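Eukaryotic translation initiation factor 4 gamma 5 (Trypanosoma cruzi, PDB 6OZU) probably serves as a scaffold in translation initiation, its all-helical MIF4G domain corresponding to the part of eIF4G that binds the helicase eIF4A in other eukaryotes. Local coordinates at residues 49-54 against 136-141; 124-129 against 172-177; 157-160 against 165-168; 160-165 against 215-220. All blocks are in the same frame, centred on the assembly; numbering follows the deposited sequence.

Contact 1. Residues 49-54 against 136-141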
loop_
_atom_site.group_PDB
_atom_site.type_symbol
_atom_site.label_atom_id
_atom_site.label_comp_id
_atom_site.label_asym_id
_atom_site.label_seq_id
_atom_site.Cartn_x
_atom_site.Cartn_y
_atom_site.Cartn_z
ATOM N N VAL A 49 2.245 -14.893 3.234
ATOM C CA VAL A 49 3.603 -14.769 3.778
ATOM C C VAL A 49 4.245 -13.438 3.381
ATOM O O VAL A 49 4.723 -12.708 4.255
ATOM C CB VAL A 49 4.479 -16.011 3.412
ATOM C CG1 VAL A 49 5.979 -15.725 3.541
ATOM C CG2 VAL A 49 4.096 -17.197 4.268
ATOM N N ILE A 50 4.245 -13.119 2.076
ATOM C CA ILE A 50 4.831 -11.879 1.566
ATOM C C ILE A 50 4.085 -10.659 2.147
ATOM O O ILE A 50 4.737 -9.714 2.606
ATOM C CB ILE A 50 4.894 -11.879 0.004
ATOM C CG1 ILE A 50 5.685 -13.111 -0.533
ATOM C CG2 ILE A 50 5.471 -10.551 -0.526
ATOM C CD1 ILE A 50 5.521 -13.435 -1.986
ATOM N N PHE A 51 2.728 -10.704 2.178
ATOM C CA PHE A 51 1.896 -9.619 2.702
ATOM C C PHE A 51 2.097 -9.363 4.224
ATOM O O PHE A 51 2.062 -8.202 4.641
ATOM C CB PHE A 51 0.425 -9.825 2.337
ATOM C CG PHE A 51 0.017 -9.208 1.012
ATOM C CD1 PHE A 51 0.609 -9.616 -0.180
ATOM C CD2 PHE A 51 -0.992 -8.255 0.953
ATOM C CE1 PHE A 51 0.239 -9.037 -1.396
ATOM C CE2 PHE A 51 -1.382 -7.698 -0.269
ATOM C CZ PHE A 51 -0.764 -8.092 -1.433
ATOM N N ASN A 52 2.369 -10.428 5.024
ATOM C CA ASN A 52 2.640 -10.287 6.462
ATOM C C ASN A 52 4.035 -9.698 6.730
ATOM O O ASN A 52 4.174 -8.769 7.539
ATOM C CB ASN A 52 2.429 -11.600 7.206
ATOM C CG ASN A 52 0.979 -11.993 7.399
ATOM O OD1 ASN A 52 0.051 -11.189 7.217
ATOM N ND2 ASN A 52 0.753 -13.241 7.793
ATOM N N LYS A 53 5.051 -10.190 5.994
ATOM C CA LYS A 53 6.426 -9.697 6.075
ATOM C C LYS A 53 6.481 -8.217 5.632
ATOM O O LYS A 53 7.269 -7.438 6.168
ATOM C CB LYS A 53 7.367 -10.608 5.232
ATOM C CG LYS A 53 8.870 -10.250 5.225
ATOM C CD LYS A 53 9.621 -10.540 6.549
ATOM C CE LYS A 53 10.887 -11.357 6.369
ATOM N NZ LYS A 53 12.016 -10.560 5.820
ATOM N N SER A 54 5.605 -7.829 4.694
ATOM C CA SER A 54 5.534 -6.469 4.174
ATOM C C SER A 54 4.891 -5.438 5.124
ATOM O O SER A 54 5.090 -4.231 4.927
ATOM C CB SER A 54 4.833 -6.461 2.825
ATOM O OG SER A 54 5.587 -7.174 1.861
ATOM N N ILE A 136 0.242 1.761 5.530
ATOM C CA ILE A 136 0.213 2.901 4.604
ATOM C C ILE A 136 1.436 2.857 3.679
ATOM O O ILE A 136 1.265 3.011 2.473
ATOM C CB ILE A 136 0.038 4.255 5.348
ATOM C CG1 ILE A 136 -1.122 4.214 6.387
ATOM C CG2 ILE A 136 -0.149 5.416 4.351
ATOM C CD1 ILE A 136 -2.599 3.973 5.837
ATOM N N ASN A 137 2.628 2.546 4.209
ATOM C CA ASN A 137 3.825 2.380 3.366
ATOM C C ASN A 137 3.570 1.266 2.321
ATOM O O ASN A 137 3.664 1.510 1.107
ATOM C CB ASN A 137 5.089 2.070 4.206
ATOM C CG ASN A 137 6.363 1.919 3.389
ATOM O OD1 ASN A 137 6.634 2.687 2.455
ATOM N ND2 ASN A 137 7.174 0.922 3.721
ATOM N N PHE A 138 3.148 0.088 2.802
ATOM C CA PHE A 138 2.816 -1.046 1.958
ATOM C C PHE A 138 1.790 -0.668 0.862
ATOM O O PHE A 138 2.045 -0.976 -0.309
ATOM C CB PHE A 138 2.353 -2.211 2.813
ATOM C CG PHE A 138 2.125 -3.518 2.080
ATOM C CD1 PHE A 138 2.993 -3.934 1.070
ATOM C CD2 PHE A 138 1.091 -4.360 2.443
ATOM C CE1 PHE A 138 2.813 -5.158 0.428
ATOM C CE2 PHE A 138 0.926 -5.589 1.810
ATOM C CZ PHE A 138 1.782 -5.976 0.799
ATOM N N LEU A 139 0.691 0.054 1.217
ATOM C CA LEU A 139 -0.322 0.509 0.249
ATOM C C LEU A 139 0.311 1.312 -0.910
ATOM O O LEU A 139 -0.046 1.088 -2.071
ATOM C CB LEU A 139 -1.431 1.339 0.936
ATOM C CG LEU A 139 -2.604 1.803 0.033
ATOM C CD1 LEU A 139 -3.568 0.649 -0.303
ATOM C CD2 LEU A 139 -3.366 2.936 0.674
ATOM N N GLY A 140 1.254 2.202 -0.569
ATOM C CA GLY A 140 2.005 3.029 -1.512
ATOM C C GLY A 140 2.883 2.227 -2.449
ATOM O O GLY A 140 2.858 2.438 -3.660
ATOM N N LEU A 141 3.642 1.283 -1.903
ATOM C CA LEU A 141 4.483 0.387 -2.702
ATOM C C LEU A 141 3.682 -0.560 -3.614
ATOM O O LEU A 141 4.112 -0.831 -4.747
ATOM C CB LEU A 141 5.402 -0.409 -1.795
ATOM C CG LEU A 141 6.416 0.442 -1.067
ATOM C CD1 LEU A 141 6.820 -0.187 0.189
ATOM C CD2 LEU A 141 7.584 0.749 -1.933
HETATM O O HOH W 1 5.750 -1.295 5.164
#
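A T-shaped (edge-to-face) pair of phenylalanines, Phe51 and Phe138, joins helix 40-53 to helix 118-144 in the buried core of the domain. Phe138 supplies the edge and Phe51 the face. The ring planes stand at 80°, with centroids 4.8 Å apart. Phe138 CZ lies over the centre of the Phe51 ring, and Phe138 CE2 approaches Phe51 CD2 to 3.4 Å. The ring reaches this far because Phe138 CG is anti to the backbone N (chi1 -173°). One face of Phe138 is taken by Ser54 in a CH-pi contact, with Ser54 CB 3.6 Å from the ring centroid. The hydroxyl of Ser54 turns back to helix 40-53. Ser54 OG donates to Ile50 O at 2.8 Å, from 40° out of the carbonyl plane. Ser54 N also donates to Ile50 O, from the opposite face of that plane, and the oxygen is gripped twice. A water bridges the two segments, donating to Ser54 O and accepting from Asn137 ND2, each at 3.0 Å. Helix 82-112 adds Gln94, Cys95 and Thr98 around Phe51. The contact is part of the HEAT-like helical packing of MIF4G domains.

Contact 2. Residues 124-129 against 172-177; sequences RRLIFA and ADYELI
Arg125 NH2 is gripped by two acceptors, Glu110 OE1 and O1 of the chain H sulfate, each in a salt bridge. The sulfate, which Arg168 also binds, probably comes from the crystallisation liquor. The guanidinium leads away from residues 172-177, toward these partners, while Arg125 CB stays against the Tyr174 ring, 3.8 Å from Tyr174 CE2. Tyr174 carries the contact from its own side. With CG anti to the carbonyl carbon (chi1 -66°), the ring is carried toward helix 118-144. The phenol oxygen rests on Leu126, with Tyr174 OH 3.4 Å from Leu126 CB. Leu126 CD1 also touches the ring, at 3.8 Å from Tyr174 CE1. Near the base of the ring, Ala129 CB comes within 3.5 Å of Tyr174 CD1. Arg125 O lies over one face, offset toward the rim. This oxygen is already bonded within its helix, accepting from Ala129 N at 3.0 Å. The two helical segments run nearly parallel, at 21°, with their axes 10.6 Å apart. They place helices 118-144 and 173-186 side by side in the MIF4G domain. The second helix starts here, Ala172 being its N-cap residue. On the first, Phe128 turns to helix 82-112 and meets Ala105, Gln106 and Leu109.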
loop_
_atom_site.group_PDB
_atom_site.type_symbol
_atom_site.label_atom_id
_atom_site.label_comp_id
_atom_site.label_asym_id
_atom_site.label_seq_id
_atom_site.Cartn_x
_atom_site.Cartn_y
_atom_site.Cartn_z
ATOM N N ARG A 124 -1.360 6.635 23.264
ATOM C CA ARG A 124 -1.928 5.457 22.602
ATOM C C ARG A 124 -2.024 5.677 21.079
ATOM O O ARG A 124 -1.786 4.749 20.309
ATOM C CB ARG A 124 -3.295 5.093 23.213
ATOM C CG ARG A 124 -3.238 4.583 24.657
ATOM C CD ARG A 124 -2.737 3.155 24.747
ATOM N NE ARG A 124 -3.454 2.254 23.841
ATOM C CZ ARG A 124 -4.241 1.257 24.230
ATOM N NH1 ARG A 124 -4.414 1.003 25.522
ATOM N NH2 ARG A 124 -4.839 0.491 23.330
ATOM N N ARG A 125 -2.333 6.915 20.661
ATOM C CA ARG A 125 -2.388 7.362 19.260
ATOM C C ARG A 125 -0.993 7.288 18.589
ATOM O O ARG A 125 -0.898 6.882 17.427
ATOM C CB ARG A 125 -2.932 8.791 19.189
ATOM C CG ARG A 125 -4.436 8.864 19.068
ATOM C CD ARG A 125 -4.912 10.292 19.273
ATOM N NE ARG A 125 -6.332 10.451 18.958
ATOM C CZ ARG A 125 -7.193 11.128 19.712
ATOM N NH1 ARG A 125 -6.781 11.736 20.821
ATOM N NH2 ARG A 125 -8.467 11.214 19.358
ATOM N N LEU A 126 0.081 7.663 19.333
ATOM C CA LEU A 126 1.475 7.597 18.870
ATOM C C LEU A 126 1.940 6.149 18.717
ATOM O O LEU A 126 2.595 5.820 17.721
ATOM C CB LEU A 126 2.406 8.395 19.799
ATOM C CG LEU A 126 3.932 8.320 19.534
ATOM C CD1 LEU A 126 4.331 8.995 18.228
ATOM C CD2 LEU A 126 4.689 8.953 20.646
ATOM N N ILE A 127 1.581 5.278 19.692
ATOM C CA ILE A 127 1.916 3.853 19.678
ATOM C C ILE A 127 1.275 3.198 18.452
ATOM O O ILE A 127 1.917 2.388 17.776
ATOM C CB ILE A 127 1.477 3.167 21.016
ATOM C CG1 ILE A 127 2.286 3.718 22.218
ATOM C CG2 ILE A 127 1.585 1.626 20.938
ATOM C CD1 ILE A 127 1.640 3.441 23.607
ATOM N N PHE A 128 0.019 3.565 18.165
ATOM C CA PHE A 128 -0.724 3.036 17.037
ATOM C C PHE A 128 -0.152 3.477 15.706
ATOM O O PHE A 128 0.003 2.647 14.819
ATOM C CB PHE A 128 -2.223 3.354 17.153
ATOM C CG PHE A 128 -3.056 2.690 16.079
ATOM C CD1 PHE A 128 -3.330 1.330 16.129
ATOM C CD2 PHE A 128 -3.537 3.423 14.996
ATOM C CE1 PHE A 128 -4.060 0.715 15.113
ATOM C CE2 PHE A 128 -4.279 2.811 13.990
ATOM C CZ PHE A 128 -4.539 1.467 14.056
ATOM N N ALA A 129 0.175 4.770 15.572
ATOM C CA ALA A 129 0.738 5.383 14.366
ATOM C C ALA A 129 1.971 4.614 13.847
ATOM O O ALA A 129 2.106 4.434 12.630
ATOM C CB ALA A 129 1.090 6.823 14.651
ATOM N N ALA A 172 -7.288 13.791 11.215
ATOM C CA ALA A 172 -6.603 13.804 12.496
ATOM C C ALA A 172 -5.115 13.962 12.220
ATOM O O ALA A 172 -4.675 13.714 11.090
ATOM C CB ALA A 172 -6.874 12.505 13.229
ATOM N N ASP A 173 -4.340 14.367 13.238
ATOM C CA ASP A 173 -2.911 14.636 13.109
ATOM C C ASP A 173 -2.065 13.472 12.575
ATOM O O ASP A 173 -1.337 13.681 11.591
ATOM C CB ASP A 173 -2.348 15.166 14.438
ATOM C CG ASP A 173 -2.945 16.507 14.861
ATOM O OD1 ASP A 173 -2.994 17.437 14.009
ATOM O OD2 ASP A 173 -3.372 16.623 16.036
ATOM N N TYR A 174 -2.152 12.262 13.192
ATOM C CA TYR A 174 -1.346 11.119 12.719
ATOM C C TYR A 174 -1.789 10.639 11.339
ATOM O O TYR A 174 -0.953 10.204 10.549
ATOM C CB TYR A 174 -1.263 9.973 13.745
ATOM C CG TYR A 174 -0.514 10.353 15.011
ATOM C CD1 TYR A 174 0.882 10.340 15.056
ATOM C CD2 TYR A 174 -1.198 10.754 16.156
ATOM C CE1 TYR A 174 1.573 10.709 16.214
ATOM C CE2 TYR A 174 -0.519 11.116 17.321
ATOM C CZ TYR A 174 0.865 11.089 17.346
ATOM O OH TYR A 174 1.514 11.456 18.500
ATOM N N GLU A 175 -3.071 10.839 11.010
ATOM C CA GLU A 175 -3.644 10.516 9.704
ATOM C C GLU A 175 -3.083 11.394 8.607
ATOM O O GLU A 175 -2.758 10.868 7.542
ATOM C CB GLU A 175 -5.167 10.609 9.758
ATOM C CG GLU A 175 -5.824 9.304 10.158
ATOM C CD GLU A 175 -5.393 8.739 11.492
ATOM O OE1 GLU A 175 -4.787 7.644 11.493
ATOM O OE2 GLU A 175 -5.628 9.405 12.529
ATOM N N LEU A 176 -2.912 12.713 8.878
ATOM C CA LEU A 176 -2.313 13.645 7.947
ATOM C C LEU A 176 -0.880 13.233 7.620
ATOM O O LEU A 176 -0.484 13.363 6.459
ATOM C CB LEU A 176 -2.298 15.060 8.540
ATOM C CG LEU A 176 -3.497 15.929 8.235
ATOM C CD1 LEU A 176 -3.626 17.044 9.261
ATOM C CD2 LEU A 176 -3.395 16.508 6.861
ATOM N N ILE A 177 -0.095 12.748 8.637
ATOM C CA ILE A 177 1.297 12.298 8.467
ATOM C C ILE A 177 1.355 11.051 7.571
ATOM O O ILE A 177 2.150 11.033 6.638
ATOM C CB ILE A 177 2.069 12.142 9.800
ATOM C CG1 ILE A 177 1.879 13.386 10.696
ATOM C CG2 ILE A 177 3.566 11.888 9.531
ATOM C CD1 ILE A 177 2.161 13.196 12.160
#

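Contact 3. Residues 157-160 against 165-168. With SO4 (sulfate ion), chain H; SO4 (sulfate ion), chain G.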
loop_
_atom_site.group_PDB
_atom_site.type_symbol
_atom_site.label_atom_id
_atom_site.label_comp_id
_atom_site.label_asym_id
_atom_site.label_seq_id
_atom_site.Cartn_x
_atom_site.Cartn_y
_atom_site.Cartn_z
ATOM N N LEU A 157 -8.008 6.161 1.751
ATOM C CA LEU A 157 -7.936 7.625 1.858
ATOM C C LEU A 157 -9.244 8.245 2.354
ATOM O O LEU A 157 -9.212 9.247 3.061
ATOM C CB LEU A 157 -7.477 8.267 0.534
ATOM C CG LEU A 157 -6.036 7.968 0.101
ATOM C CD1 LEU A 157 -5.716 8.619 -1.205
ATOM C CD2 LEU A 157 -5.053 8.408 1.142
ATOM N N GLU A 158 -10.382 7.618 2.034
ATOM C CA GLU A 158 -11.701 8.028 2.518
ATOM C C GLU A 158 -11.729 7.988 4.051
ATOM O O GLU A 158 -11.990 9.026 4.642
ATOM C CB GLU A 158 -12.800 7.131 1.961
ATOM C CG GLU A 158 -13.228 7.470 0.547
ATOM C CD GLU A 158 -14.548 6.831 0.164
ATOM O OE1 GLU A 158 -15.545 7.052 0.892
ATOM O OE2 GLU A 158 -14.581 6.103 -0.857
ATOM N N TRP A 159 -11.398 6.839 4.695
ATOM C CA TRP A 159 -11.394 6.763 6.159
ATOM C C TRP A 159 -10.188 7.446 6.779
ATOM O O TRP A 159 -10.294 7.998 7.871
ATOM C CB TRP A 159 -11.577 5.334 6.698
ATOM C CG TRP A 159 -10.537 4.324 6.303
ATOM C CD1 TRP A 159 -10.679 3.329 5.374
ATOM C CD2 TRP A 159 -9.262 4.097 6.950
ATOM N NE1 TRP A 159 -9.565 2.515 5.376
ATOM C CE2 TRP A 159 -8.664 2.985 6.313
ATOM C CE3 TRP A 159 -8.584 4.707 8.025
ATOM C CZ2 TRP A 159 -7.401 2.502 6.687
ATOM C CZ3 TRP A 159 -7.331 4.232 8.385
ATOM C CH2 TRP A 159 -6.756 3.141 7.724
ATOM N N LEU A 160 -9.052 7.457 6.075
ATOM C CA LEU A 160 -7.830 8.110 6.549
ATOM C C LEU A 160 -8.020 9.619 6.690
ATOM O O LEU A 160 -7.553 10.195 7.676
ATOM C CB LEU A 160 -6.679 7.781 5.593
ATOM C CG LEU A 160 -5.252 7.981 6.093
ATOM C CD1 LEU A 160 -4.848 6.868 7.067
ATOM C CD2 LEU A 160 -4.292 8.009 4.932
ATOM N N GLU A 165 -15.953 6.757 10.479
ATOM C CA GLU A 165 -17.391 7.041 10.424
ATOM C C GLU A 165 -17.716 8.058 9.280
ATOM O O GLU A 165 -18.891 8.364 9.049
ATOM C CB GLU A 165 -17.914 7.517 11.795
ATOM N N ARG A 166 -16.661 8.559 8.559
ATOM C CA ARG A 166 -16.706 9.495 7.416
ATOM C C ARG A 166 -17.382 10.852 7.743
ATOM O O ARG A 166 -17.812 11.569 6.830
ATOM C CB ARG A 166 -17.329 8.839 6.159
ATOM C CG ARG A 166 -16.320 8.156 5.232
ATOM C CD ARG A 166 -16.095 6.701 5.596
ATOM N NE ARG A 166 -15.445 5.963 4.512
ATOM C CZ ARG A 166 -14.844 4.788 4.664
ATOM N NH1 ARG A 166 -14.287 4.182 3.622
ATOM N NH2 ARG A 166 -14.789 4.210 5.862
ATOM N N LYS A 167 -17.400 11.233 9.036
ATOM C CA LYS A 167 -18.041 12.471 9.473
ATOM C C LYS A 167 -17.066 13.634 9.768
ATOM O O LYS A 167 -17.535 14.716 10.140
ATOM C CB LYS A 167 -18.967 12.200 10.679
ATOM C CG LYS A 167 -20.331 11.637 10.282
ATOM C CD LYS A 167 -21.288 11.535 11.473
ATOM C CE LYS A 167 -22.325 12.636 11.491
ATOM N NZ LYS A 167 -23.236 12.522 12.662
ATOM N N ARG A 168 -15.737 13.435 9.563
ATOM C CA ARG A 168 -14.705 14.458 9.834
ATOM C C ARG A 168 -14.688 15.622 8.854
ATOM O O ARG A 168 -14.878 15.430 7.651
ATOM C CB ARG A 168 -13.292 13.859 9.908
ATOM C CG ARG A 168 -13.076 12.861 11.034
ATOM C CD ARG A 168 -11.597 12.617 11.233
ATOM N NE ARG A 168 -10.943 13.802 11.789
ATOM C CZ ARG A 168 -10.435 13.876 13.014
ATOM N NH1 ARG A 168 -10.473 12.822 13.822
ATOM N NH2 ARG A 168 -9.866 14.998 13.436
HETATM S S SO4 H . -9.259 13.863 17.265
HETATM O O1 SO4 H . -7.866 13.408 17.268
HETATM O O2 SO4 H . -10.140 12.743 16.912
HETATM O O3 SO4 H . -9.409 14.947 16.289
HETATM O O4 SO4 H . -9.613 14.362 18.594
HETATM S S SO4 G . -11.353 8.898 13.068
HETATM O O1 SO4 G . -12.728 9.316 12.754
HETATM O O2 SO4 G . -11.308 7.448 13.269
HETATM O O3 SO4 G . -10.442 9.255 11.973
HETATM O O4 SO4 G . -10.922 9.569 14.295
#
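The guanidinium of Arg166 lies with one face over Glu158 C and Trp159 CB, and Glu158 OE1 is in plane at its edge. Leu160 CB lies over one face of the Trp159 ring, offset toward the rim. Arg166 NH2 is 3.5 Å from Trp159 CB. Arg166 NH1 comes to the edge of the indole, 4.1 Å from Trp159 CD1, with the two planes 58° apart. The Glu158 carboxylate stands almost perpendicular to the guanidinium, at 86°. Its salt bridge is long, with Glu158 OE1 3.8 Å from Arg166 NE. The stronger partner is Glu103, whose OE2 forms a salt bridge with Arg166 NH2. Arg166 has left-handed helical backbone angles, and its chain bends at chi2 (90°), bringing the guanidinium back over the helix. Arg168 leads to two sulfate ions, probably from the crystallisation liquor, at the edge of its guanidinium. Arg168 NH2 donates to O3 of the chain H sulfate at 2.9 Å, and Arg168 NH1 to its O2 at 3.1 Å. The bond from Arg168 NH1 to chain G sulfate O4 is weak. The contact folds the loop after helix 150-162 back on that helix. Trp159 packs on helix 82-112, while Leu157 meets helices 173-186 and 194-208.

Contact 4. Residues 160-165 against 215-220. With SO4 (sulfate ion), chain D; SO4 (sulfate ion), chain G; SO4 (sulfate ion), chain E.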
loop_
_atom_site.group_PDB
_atom_site.type_symbol
_atom_site.label_atom_id
_atom_site.label_comp_id
_atom_site.label_asym_id
_atom_site.label_seq_id
_atom_site.Cartn_x
_atom_site.Cartn_y
_atom_site.Cartn_z
ATOM N N LEU A 160 -9.052 7.457 6.075
ATOM C CA LEU A 160 -7.830 8.110 6.549
ATOM C C LEU A 160 -8.020 9.619 6.690
ATOM O O LEU A 160 -7.553 10.195 7.676
ATOM C CB LEU A 160 -6.679 7.781 5.593
ATOM C CG LEU A 160 -5.252 7.981 6.093
ATOM C CD1 LEU A 160 -4.848 6.868 7.067
ATOM C CD2 LEU A 160 -4.292 8.009 4.932
ATOM N N LEU A 161 -8.734 10.257 5.718
ATOM C CA LEU A 161 -8.985 11.695 5.712
ATOM C C LEU A 161 -10.321 12.106 6.316
ATOM O O LEU A 161 -10.372 13.095 7.044
ATOM C CB LEU A 161 -8.875 12.262 4.289
ATOM C CG LEU A 161 -7.525 12.123 3.539
ATOM C CD1 LEU A 161 -7.705 12.524 2.080
ATOM C CD2 LEU A 161 -6.414 12.972 4.190
ATOM N N TYR A 162 -11.411 11.397 5.972
ATOM C CA TYR A 162 -12.763 11.711 6.452
ATOM C C TYR A 162 -13.178 10.965 7.713
ATOM O O TYR A 162 -14.252 11.244 8.238
ATOM C CB TYR A 162 -13.812 11.504 5.348
ATOM C CG TYR A 162 -13.672 12.429 4.152
ATOM C CD1 TYR A 162 -14.146 13.734 4.200
ATOM C CD2 TYR A 162 -13.140 11.971 2.949
ATOM C CE1 TYR A 162 -14.073 14.572 3.088
ATOM C CE2 TYR A 162 -13.044 12.805 1.836
ATOM C CZ TYR A 162 -13.518 14.105 1.909
ATOM O OH TYR A 162 -13.425 14.940 0.834
ATOM N N GLY A 163 -12.330 10.060 8.206
ATOM C CA GLY A 163 -12.616 9.271 9.392
ATOM C C GLY A 163 -13.291 7.955 9.071
ATOM O O GLY A 163 -13.888 7.796 7.996
ATOM N N THR A 164 -13.209 7.004 10.009
ATOM C CA THR A 164 -13.814 5.674 9.860
ATOM C C THR A 164 -15.354 5.773 9.771
ATOM O O THR A 164 -15.966 5.027 9.005
ATOM C CB THR A 164 -13.284 4.695 10.934
ATOM O OG1 THR A 164 -13.304 5.321 12.227
ATOM C CG2 THR A 164 -11.856 4.223 10.626
ATOM N N GLU A 165 -15.953 6.757 10.479
ATOM C CA GLU A 165 -17.391 7.041 10.424
ATOM C C GLU A 165 -17.716 8.058 9.280
ATOM O O GLU A 165 -18.891 8.364 9.049
ATOM C CB GLU A 165 -17.914 7.517 11.795
ATOM N N ARG A 215 -13.800 23.655 3.937
ATOM C CA ARG A 215 -12.783 24.647 3.564
ATOM C C ARG A 215 -11.347 24.097 3.639
ATOM O O ARG A 215 -10.626 24.182 2.637
ATOM C CB ARG A 215 -12.918 25.962 4.392
ATOM C CG ARG A 215 -14.279 26.676 4.416
ATOM C CD ARG A 215 -14.277 27.806 5.417
ATOM N NE ARG A 215 -14.776 27.419 6.745
ATOM C CZ ARG A 215 -15.019 28.264 7.743
ATOM N NH1 ARG A 215 -14.842 29.567 7.575
ATOM N NH2 ARG A 215 -15.449 27.812 8.913
ATOM N N ARG A 216 -10.937 23.516 4.799
ATOM C CA ARG A 216 -9.575 23.000 4.967
ATOM C C ARG A 216 -9.347 21.771 4.104
ATOM O O ARG A 216 -8.252 21.617 3.555
ATOM C CB ARG A 216 -9.247 22.677 6.430
ATOM C CG ARG A 216 -9.015 23.843 7.377
ATOM C CD ARG A 216 -9.101 23.358 8.819
ATOM N NE ARG A 216 -10.419 22.777 9.087
ATOM C CZ ARG A 216 -10.765 22.076 10.160
ATOM N NH1 ARG A 216 -9.870 21.806 11.105
ATOM N NH2 ARG A 216 -12.005 21.637 10.295
ATOM N N MET A 217 -10.393 20.923 3.955
ATOM C CA MET A 217 -10.362 19.689 3.170
ATOM C C MET A 217 -10.224 19.959 1.665
ATOM O O MET A 217 -9.514 19.231 0.961
ATOM C CB MET A 217 -11.576 18.800 3.480
ATOM C CG MET A 217 -11.398 17.359 3.025
ATOM S SD MET A 217 -10.044 16.494 3.872
ATOM C CE MET A 217 -10.968 15.382 4.824
ATOM N N GLN A 218 -10.902 21.001 1.176
ATOM C CA GLN A 218 -10.814 21.386 -0.213
ATOM C C GLN A 218 -9.476 22.020 -0.494
ATOM O O GLN A 218 -8.902 21.745 -1.544
ATOM C CB GLN A 218 -11.946 22.317 -0.584
ATOM C CG GLN A 218 -12.663 21.815 -1.812
ATOM C CD GLN A 218 -13.491 22.877 -2.449
ATOM O OE1 GLN A 218 -12.964 23.817 -3.022
ATOM N NE2 GLN A 218 -14.803 22.737 -2.368
ATOM N N PHE A 219 -8.951 22.838 0.450
ATOM C CA PHE A 219 -7.631 23.454 0.302
ATOM C C PHE A 219 -6.549 22.365 0.276
ATOM O O PHE A 219 -5.657 22.421 -0.565
ATOM C CB PHE A 219 -7.357 24.524 1.385
ATOM C CG PHE A 219 -6.122 25.355 1.113
ATOM C CD1 PHE A 219 -6.155 26.410 0.204
ATOM C CD2 PHE A 219 -4.911 25.057 1.735
ATOM C CE1 PHE A 219 -4.994 27.149 -0.083
ATOM C CE2 PHE A 219 -3.754 25.807 1.454
ATOM C CZ PHE A 219 -3.807 26.847 0.548
ATOM N N LEU A 220 -6.676 21.348 1.146
ATOM C CA LEU A 220 -5.747 20.226 1.218
ATOM C C LEU A 220 -5.669 19.467 -0.101
ATOM O O LEU A 220 -4.572 19.312 -0.639
ATOM C CB LEU A 220 -6.111 19.273 2.361
ATOM C CG LEU A 220 -5.171 18.075 2.547
ATOM C CD1 LEU A 220 -4.380 18.214 3.780
ATOM C CD2 LEU A 220 -5.922 16.804 2.580
HETATM S S SO4 D . -13.992 23.930 8.016
HETATM O O1 SO4 D . -14.402 23.076 9.136
HETATM O O2 SO4 D . -15.118 24.176 7.101
HETATM O O3 SO4 D . -12.885 23.264 7.319
HETATM O O4 SO4 D . -13.548 25.210 8.555
HETATM S S SO4 G . -11.353 8.898 13.068
HETATM O O1 SO4 G . -12.728 9.316 12.754
HETATM O O2 SO4 G . -11.308 7.448 13.269
HETATM O O3 SO4 G . -10.442 9.255 11.973
HETATM O O4 SO4 G . -10.922 9.569 14.295
HETATM S S SO4 E . -12.592 18.447 12.896
HETATM O O1 SO4 E . -12.951 17.814 14.165
HETATM O O2 SO4 E . -12.770 17.446 11.840
HETATM O O3 SO4 E . -13.441 19.620 12.657
HETATM O O4 SO4 E . -11.198 18.905 12.936
#
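The methyl of Met217 is wedged between Leu161 and the Tyr162 ring, and this is the tight part of the contact. Met217 CE is 3.2 Å from Leu161 O and 3.8 Å from Leu161 CB. It also sits over one face of Tyr162, offset toward the rim, 3.6 Å from Tyr162 CD1. The chain of Met217 bends at chi2 (63°) and chi3 (110°), which carries the methyl in over the ring. Met217 SD lies farther off above the same ring, 4.9 Å from its centroid. Together they make a CH-pi and Met-aromatic contact between the end of helix 150-162 and the start of helix 215-235. The phenol is fixed from outside, as Tyr162 OH bonds to Leu208 O. The apolar touch is looser beyond the methionine, where Leu161 CD2 is 4.2 Å from Leu220 CD2. Arg215 and Arg216 lie on the solvent side, at the N-terminal end of their helix, and make no contact with residues 160-165. They hold the chain D sulfate instead, probably from the crystallisation liquor. Arg216 N donates almost straight to its O3 (176°), and Arg216 NH2 reaches its O1 at 3.0 Å. The helix start probably helps to hold this anion. At the far end of the other segment, Thr164 OG1 donates to O2 of the chain G sulfate at 3.1 Å.

In the fold
From the N terminus, contact 1 closes the first large loop, bringing helix 40-53 to helix 118-144, with helices 63-76 and 82-112 in the chain between them. Contact 2 opens earlier on helix 118-144, at residues 124-129, before contact 1 has closed, and the two cross. It closes on helix 173-186. Contact 3 is nested inside that loop and turns the chain back just after helix 150-162. Contact 4 starts from the same helix end, crosses contact 2 and closes on helix 215-235. Contacts 3 and 4 share Leu160 and Glu165, and both touch the chain G sulfate. Ile136 meets Leu160, linking contact 1 to them. Leu176 meets Leu220, joining contacts 2 and 4.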